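PDB 7OSK: arabinogalactan endo-1,4-beta-galactosidase from Ignisphaera aggregans, which probably cleaves internal beta-1,4-galactosidic linkages of arabinogalactan, this chain carrying the calcium-binding, family 53 catalytic barrel of a longer protein. Local coordinates for residues A215-S218 with A219-V223; D271-R274 with N275-T279; P44-P47 with V48-R52. One frame throughout, in Å; residues are numbered along the deposited sequence.

Interaction 1: A215-S218 with A219-V223; sequences AAIS and AVKDV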
loop_
_atom_site.group_PDB
_atom_site.type_symbol
_atom_site.label_atom_id
_atom_site.label_comp_id
_atom_site.label_asym_id
_atom_site.label_seq_id
_atom_site.Cartn_x
_atom_site.Cartn_y
_atom_site.Cartn_z
ATOM N N ALA A 215 -9.052 -17.249 9.279
ATOM C CA ALA A 215 -7.885 -18.013 9.713
ATOM C C ALA A 215 -6.656 -17.125 9.873
ATOM O O ALA A 215 -5.908 -17.251 10.845
ATOM C CB ALA A 215 -7.596 -19.126 8.728
ATOM N N ALA A 216 -6.447 -16.235 8.910
ATOM C CA ALA A 216 -5.345 -15.288 8.979
ATOM C C ALA A 216 -5.525 -14.350 10.163
ATOM O O ALA A 216 -4.581 -14.084 10.901
ATOM C CB ALA A 216 -5.245 -14.498 7.693
ATOM N N ILE A 217 -6.745 -13.854 10.341
ATOM C CA ILE A 217 -7.036 -12.925 11.424
ATOM C C ILE A 217 -6.806 -13.585 12.783
ATOM O O ILE A 217 -6.244 -12.966 13.683
ATOM C CB ILE A 217 -8.481 -12.393 11.334
ATOM C CG1 ILE A 217 -8.652 -11.581 10.051
ATOM C CG2 ILE A 217 -8.814 -11.518 12.538
ATOM C CD1 ILE A 217 -10.079 -11.219 9.728
ATOM N N SER A 218 -7.231 -14.837 12.931
ATOM C CA SER A 218 -7.002 -15.565 14.174
ATOM C C SER A 218 -5.514 -15.617 14.489
ATOM O O SER A 218 -5.115 -15.546 15.650
ATOM C CB SER A 218 -7.566 -16.984 14.096
ATOM O OG SER A 218 -8.970 -16.987 14.283
ATOM N N ALA A 219 -4.696 -15.732 13.448
ATOM C CA ALA A 219 -3.253 -15.799 13.621
ATOM C C ALA A 219 -2.707 -14.476 14.148
ATOM O O ALA A 219 -1.905 -14.459 15.080
ATOM C CB ALA A 219 -2.577 -16.168 12.309
ATOM N N VAL A 220 -3.152 -13.372 13.555
ATOM C CA VAL A 220 -2.682 -12.046 13.946
ATOM C C VAL A 220 -2.961 -11.765 15.420
ATOM O O VAL A 220 -2.090 -11.286 16.148
ATOM C CB VAL A 220 -3.346 -10.936 13.104
ATOM C CG1 VAL A 220 -2.835 -9.560 13.530
ATOM C CG2 VAL A 220 -3.099 -11.165 11.623
ATOM N N LYS A 221 -4.183 -12.067 15.849
ATOM C CA LYS A 221 -4.636 -11.734 17.196
ATOM C C LYS A 221 -3.928 -12.606 18.237
ATOM O O LYS A 221 -3.723 -12.183 19.375
ATOM C CB LYS A 221 -6.158 -11.901 17.315
ATOM C CG LYS A 221 -6.966 -11.324 16.143
ATOM C CD LYS A 221 -7.426 -9.899 16.393
ATOM C CE LYS A 221 -8.634 -9.848 17.319
ATOM N NZ LYS A 221 -9.905 -9.686 16.557
ATOM N N ASP A 222 -3.556 -13.821 17.840
ATOM C CA ASP A 222 -2.856 -14.745 18.733
ATOM C C ASP A 222 -1.433 -14.262 19.015
ATOM O O ASP A 222 -0.872 -14.545 20.074
ATOM C CB ASP A 222 -2.821 -16.155 18.137
ATOM C CG ASP A 222 -4.167 -16.856 18.204
ATOM O OD1 ASP A 222 -4.987 -16.514 19.081
ATOM O OD2 ASP A 222 -4.397 -17.764 17.377
ATOM N N VAL A 223 -0.851 -13.540 18.061
ATOM C CA VAL A 223 0.452 -12.917 18.266
ATOM C C VAL A 223 0.269 -11.668 19.121
ATOM O O VAL A 223 1.035 -11.419 20.052
ATOM C CB VAL A 223 1.135 -12.541 16.932
ATOM C CG1 VAL A 223 2.529 -11.973 17.185
ATOM C CG2 VAL A 223 1.217 -13.748 16.011
#

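Interaction 2: D271-R274 with N275-T279; sequences DDFR and NLVRT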
loop_
_atom_site.group_PDB
_atom_site.type_symbol
_atom_site.label_atom_id
_atom_site.label_comp_id
_atom_site.label_asym_id
_atom_site.label_seq_id
_atom_site.Cartn_x
_atom_site.Cartn_y
_atom_site.Cartn_z
ATOM N N ASP A 271 -14.695 13.591 -6.597
ATOM C CA ASP A 271 -16.070 13.523 -6.117
ATOM C C ASP A 271 -16.520 12.076 -5.944
ATOM O O ASP A 271 -17.253 11.755 -5.011
ATOM C CB ASP A 271 -17.012 14.251 -7.077
ATOM C CG ASP A 271 -17.296 15.677 -6.647
ATOM O OD1 ASP A 271 -17.637 15.889 -5.465
ATOM O OD2 ASP A 271 -17.176 16.587 -7.493
ATOM N N ASP A 272 -16.082 11.207 -6.851
ATOM C CA ASP A 272 -16.387 9.784 -6.748
ATOM C C ASP A 272 -15.769 9.207 -5.477
ATOM O O ASP A 272 -16.317 8.284 -4.871
ATOM C CB ASP A 272 -15.876 9.028 -7.977
ATOM C CG ASP A 272 -16.547 9.476 -9.261
ATOM O OD1 ASP A 272 -17.739 9.845 -9.216
ATOM O OD2 ASP A 272 -15.883 9.457 -10.318
ATOM N N PHE A 273 -14.626 9.758 -5.079
ATOM C CA PHE A 273 -13.970 9.342 -3.847
ATOM C C PHE A 273 -14.737 9.864 -2.634
ATOM O O PHE A 273 -14.882 9.162 -1.637
ATOM C CB PHE A 273 -12.521 9.833 -3.813
ATOM C CG PHE A 273 -11.789 9.477 -2.548
ATOM C CD1 PHE A 273 -11.328 8.188 -2.335
ATOM C CD2 PHE A 273 -11.559 10.433 -1.570
ATOM C CE1 PHE A 273 -10.656 7.857 -1.174
ATOM C CE2 PHE A 273 -10.886 10.108 -0.407
ATOM C CZ PHE A 273 -10.435 8.820 -0.209
ATOM N N ARG A 274 -15.231 11.093 -2.732
ATOM C CA ARG A 274 -16.008 11.700 -1.655
ATOM C C ARG A 274 -17.273 10.906 -1.357
ATOM O O ARG A 274 -17.643 10.721 -0.199
ATOM C CB ARG A 274 -16.386 13.138 -2.010
ATOM C CG ARG A 274 -15.449 14.188 -1.446
ATOM C CD ARG A 274 -15.970 15.592 -1.705
ATOM N NE ARG A 274 -15.382 16.568 -0.793
ATOM C CZ ARG A 274 -14.223 17.188 -0.993
ATOM N NH1 ARG A 274 -13.503 16.944 -2.082
ATOM N NH2 ARG A 274 -13.780 18.057 -0.097
ATOM N N ASN A 275 -17.936 10.442 -2.409
ATOM C CA ASN A 275 -19.181 9.702 -2.260
ATOM C C ASN A 275 -18.961 8.374 -1.551
ATOM O O ASN A 275 -19.812 7.927 -0.781
ATOM C CB ASN A 275 -19.828 9.461 -3.625
ATOM C CG ASN A 275 -20.157 10.752 -4.349
ATOM O OD1 ASN A 275 -20.550 11.744 -3.732
ATOM N ND2 ASN A 275 -19.998 10.745 -5.667
ATOM N N LEU A 276 -17.820 7.744 -1.810
ATOM C CA LEU A 276 -17.494 6.480 -1.164
ATOM C C LEU A 276 -17.277 6.674 0.330
ATOM O O LEU A 276 -17.796 5.913 1.144
ATOM C CB LEU A 276 -16.246 5.850 -1.785
ATOM C CG LEU A 276 -15.813 4.530 -1.136
ATOM C CD1 LEU A 276 -16.866 3.449 -1.359
ATOM C CD2 LEU A 276 -14.463 4.085 -1.651
ATOM N N VAL A 277 -16.499 7.691 0.683
ATOM C CA VAL A 277 -16.134 7.924 2.073
ATOM C C VAL A 277 -17.375 8.151 2.933
ATOM O O VAL A 277 -17.562 7.474 3.943
ATOM C CB VAL A 277 -15.178 9.132 2.211
ATOM C CG1 VAL A 277 -14.915 9.453 3.682
ATOM C CG2 VAL A 277 -13.863 8.856 1.494
ATOM N N ARG A 278 -18.222 9.094 2.530
ATOM C CA ARG A 278 -19.407 9.430 3.314
ATOM C C ARG A 278 -20.374 8.249 3.409
ATOM O O ARG A 278 -21.155 8.150 4.353
ATOM C CB ARG A 278 -20.123 10.647 2.719
ATOM C CG ARG A 278 -20.863 10.377 1.420
ATOM C CD ARG A 278 -21.599 11.616 0.940
ATOM N NE ARG A 278 -20.706 12.585 0.304
ATOM C CZ ARG A 278 -20.129 13.613 0.924
ATOM N NH1 ARG A 278 -20.333 13.834 2.218
ATOM N NH2 ARG A 278 -19.341 14.429 0.236
ATOM N N THR A 279 -20.320 7.359 2.424
ATOM C CA THR A 279 -21.174 6.177 2.416
ATOM C C THR A 279 -20.675 5.148 3.427
ATOM O O THR A 279 -21.458 4.380 3.983
ATOM C CB THR A 279 -21.232 5.528 1.015
ATOM O OG1 THR A 279 -21.589 6.518 0.041
ATOM C CG2 THR A 279 -22.252 4.393 0.978
#

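Interaction 3: P44-P47 with V48-R52; sequences PGLP and VDFIR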
loop_
_atom_site.group_PDB
_atom_site.type_symbol
_atom_site.label_atom_id
_atom_site.label_comp_id
_atom_site.label_asym_id
_atom_site.label_seq_id
_atom_site.Cartn_x
_atom_site.Cartn_y
_atom_site.Cartn_z
ATOM N N PRO A 44 -7.430 22.537 7.250
ATOM C CA PRO A 44 -7.867 22.950 8.591
ATOM C C PRO A 44 -8.342 21.799 9.475
ATOM O O PRO A 44 -9.177 21.001 9.055
ATOM C CB PRO A 44 -9.030 23.910 8.301
ATOM C CG PRO A 44 -8.796 24.396 6.926
ATOM C CD PRO A 44 -8.175 23.250 6.196
ATOM N N GLY A 45 -7.806 21.723 10.689
ATOM C CA GLY A 45 -8.274 20.765 11.675
ATOM C C GLY A 45 -7.682 19.377 11.530
ATOM O O GLY A 45 -8.106 18.446 12.215
ATOM N N LEU A 46 -6.702 19.231 10.645
ATOM C CA LEU A 46 -6.092 17.930 10.392
ATOM C C LEU A 46 -5.306 17.450 11.621
ATOM O O LEU A 46 -4.364 18.120 12.046
ATOM C CB LEU A 46 -5.175 18.004 9.167
ATOM C CG LEU A 46 -4.604 16.679 8.653
ATOM C CD1 LEU A 46 -5.708 15.738 8.189
ATOM C CD2 LEU A 46 -3.621 16.935 7.524
ATOM N N PRO A 47 -5.693 16.293 12.199
ATOM C CA PRO A 47 -4.993 15.765 13.382
ATOM C C PRO A 47 -3.501 15.527 13.149
ATOM O O PRO A 47 -3.108 15.175 12.038
ATOM C CB PRO A 47 -5.709 14.438 13.652
ATOM C CG PRO A 47 -7.047 14.592 13.040
ATOM C CD PRO A 47 -6.843 15.445 11.831
ATOM N N VAL A 48 -2.689 15.707 14.188
ATOM C CA VAL A 48 -1.242 15.533 14.072
ATOM C C VAL A 48 -0.838 14.060 13.982
ATOM O O VAL A 48 0.294 13.746 13.611
ATOM C CB VAL A 48 -0.493 16.181 15.261
ATOM C CG1 VAL A 48 -0.620 17.697 15.211
ATOM C CG2 VAL A 48 -1.003 15.638 16.595
ATOM N N ASP A 49 -1.764 13.165 14.318
ATOM C CA ASP A 49 -1.513 11.724 14.267
ATOM C C ASP A 49 -2.170 11.089 13.039
ATOM O O ASP A 49 -2.301 9.868 12.949
ATOM C CB ASP A 49 -2.019 11.052 15.546
ATOM C CG ASP A 49 -3.483 11.342 15.819
ATOM O OD1 ASP A 49 -3.975 12.400 15.369
ATOM O OD2 ASP A 49 -4.140 10.515 16.488
ATOM N N PHE A 50 -2.578 11.936 12.099
ATOM C CA PHE A 50 -3.172 11.499 10.837
ATOM C C PHE A 50 -2.160 10.675 10.041
ATOM O O PHE A 50 -0.987 11.037 9.973
ATOM C CB PHE A 50 -3.627 12.725 10.039
ATOM C CG PHE A 50 -4.569 12.419 8.911
ATOM C CD1 PHE A 50 -5.906 12.165 9.158
ATOM C CD2 PHE A 50 -4.125 12.418 7.602
ATOM C CE1 PHE A 50 -6.776 11.897 8.120
ATOM C CE2 PHE A 50 -4.993 12.152 6.563
ATOM C CZ PHE A 50 -6.319 11.895 6.823
ATOM N N ILE A 51 -2.599 9.565 9.449
ATOM C CA ILE A 51 -1.679 8.703 8.711
ATOM C C ILE A 51 -1.288 9.351 7.391
ATOM O O ILE A 51 -2.060 9.364 6.434
ATOM C CB ILE A 51 -2.274 7.296 8.448
ATOM C CG1 ILE A 51 -2.476 6.561 9.774
ATOM C CG2 ILE A 51 -1.363 6.477 7.515
ATOM C CD1 ILE A 51 -3.022 5.156 9.634
ATOM N N ARG A 52 -0.081 9.902 7.369
ATOM C CA ARG A 52 0.509 10.458 6.160
ATOM C C ARG A 52 1.655 9.541 5.748
ATOM O O ARG A 52 2.824 9.866 5.938
ATOM C CB ARG A 52 1.004 11.889 6.399
ATOM C CG ARG A 52 0.037 12.767 7.201
ATOM C CD ARG A 52 0.746 13.840 8.030
ATOM N NE ARG A 52 1.891 13.322 8.786
ATOM C CZ ARG A 52 2.256 13.724 10.002
ATOM N NH1 ARG A 52 1.572 14.659 10.648
ATOM N NH2 ARG A 52 3.317 13.180 10.577
#

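Interaction 1: A215-S218 with A219-V223
I217 has a chi1 of -64°, which puts CG1 beside its backbone N and sends CG2 anti to that N; K221, one turn on, holds CG anti to its carbonyl carbon. The two side chains therefore run alongside each other in the same direction, and CG2 of I217 meets CG of K221 at 4.1 Å, a contact of branch methyl with methylene. Lysine suits this border position because its aliphatic part can lie against the isoleucine while the chain bends beyond CG and carries the ammonium on. V220 lays its CG2 methyl 3.4 Å from the carbonyl oxygen of A216. All this happens within helix 206-223, the helix of the beta-alpha-beta unit between barrel strands 185-188 and 228-234. Its inner side is apolar: I217 and V220 both rest on I229 of the later strand, while I217 and A216 meet I188 of the earlier one. A215 and A219 face helix 158-178 instead, where each alanine presents just a methyl to V165, Y166 and T169, consistent with close packing of the two helices. Backbone bonds hold the turn, V220 N to A216 O at 3.1 Å and K221 N to I217 O at 3.1 Å. On the outer flank D222 reaches across to helix 158-178, its OD2 hydrogen-bonded to the hydroxyl of Y166.

Interaction 2: D271-R274 with N275-T279
Residues D271 to T279 form two and a half turns of one unbroken helix, and the backbone bonds follow the i to i+4 pattern: N275 N to D271 O at 3.0 Å, V277 N to F273 O at 3.2 Å, and R278 N to R274 O at 3.2 Å. The bond from L276 N to D272 O is weak. On the buried side F273 swings its ring out with CG anti to the backbone N (chi1 178°), and V277 lays CG2 over one face. V277 CG2 is 4.0 Å from the centroid of the F273 ring and displaced toward the rim, a CH-pi contact in which a beta-branched residue offers a methyl without needing a longer chain. On the flank, R274 is extended from CG to NE, whereas R278 bends at chi3 and brings NH2 back to 3.9 Å from CB of R274. The carbonyl oxygen of R274 lies over one face of the R278 guanidinium, and the two guanidinium planes are 25° apart. The arginines gather round acidic partners on helix 324-342: both form salt bridges with E341, and R274 also with E340. Helix 270-283 is thus amphipathic in the manner of an outer helix of a TIM barrel, with F273 packed on F262 and helix 324-342, L276 against helix 238-250, and charged groups fastening it to helix 324-342.

Interaction 3: P44-P47 with V48-R52
V48 follows P47 as the second residue of a type I beta turn that runs from P47 to F50; it is exposed and makes little contact beyond the adjoining P47. D49 comes third, a place where aspartate is common in such turns; its OD1 lies back over the proline, near CB. F50 closes the turn through a bond from its N to P47 O at 3.3 Å, the donor standing well above the carbonyl plane, 69° out of it. That same oxygen also accepts the hydroxyl of Y395. With CG anti to the N (chi1 -164°), the F50 ring turns back under L46, whose CD1 sits over the middle of one face, 3.6 Å from the centroid, a CH-pi contact between side chains crossing at about a right angle. With an alanine here, CD1 of L46 would probably lose its aromatic platform and a gap is likely to open beside I335 and L338. I51 and R52 then enter the first barrel strand, I51 pairing by backbone bonds with L347 and I349 of strand 346-352, and R52 with N89. The turn thereby leads into the barrel, while L46 and F50 are packed against helix 324-342.

In the fold
From the N terminus, interaction 3 comes first: its turn closes a loop of four residues and leads the chain into strand 51-55, which pairs with the last strand, 346-352, where the barrel shuts. Interaction 1 follows in helix 206-223, between the fourth and fifth strands, and interaction 2 in helix 270-283, between the sixth and seventh. The three are in series, each local, and none encloses or crosses another. Interactions 2 and 3, about 9 Å apart at their nearest atoms, share a neighbour: F273 and F50 both touch L338 of helix 324-342. Interaction 1 stands apart, about 31 and 30 Å from interactions 2 and 3 between centres, and ties helix 158-178 to the barrel wall.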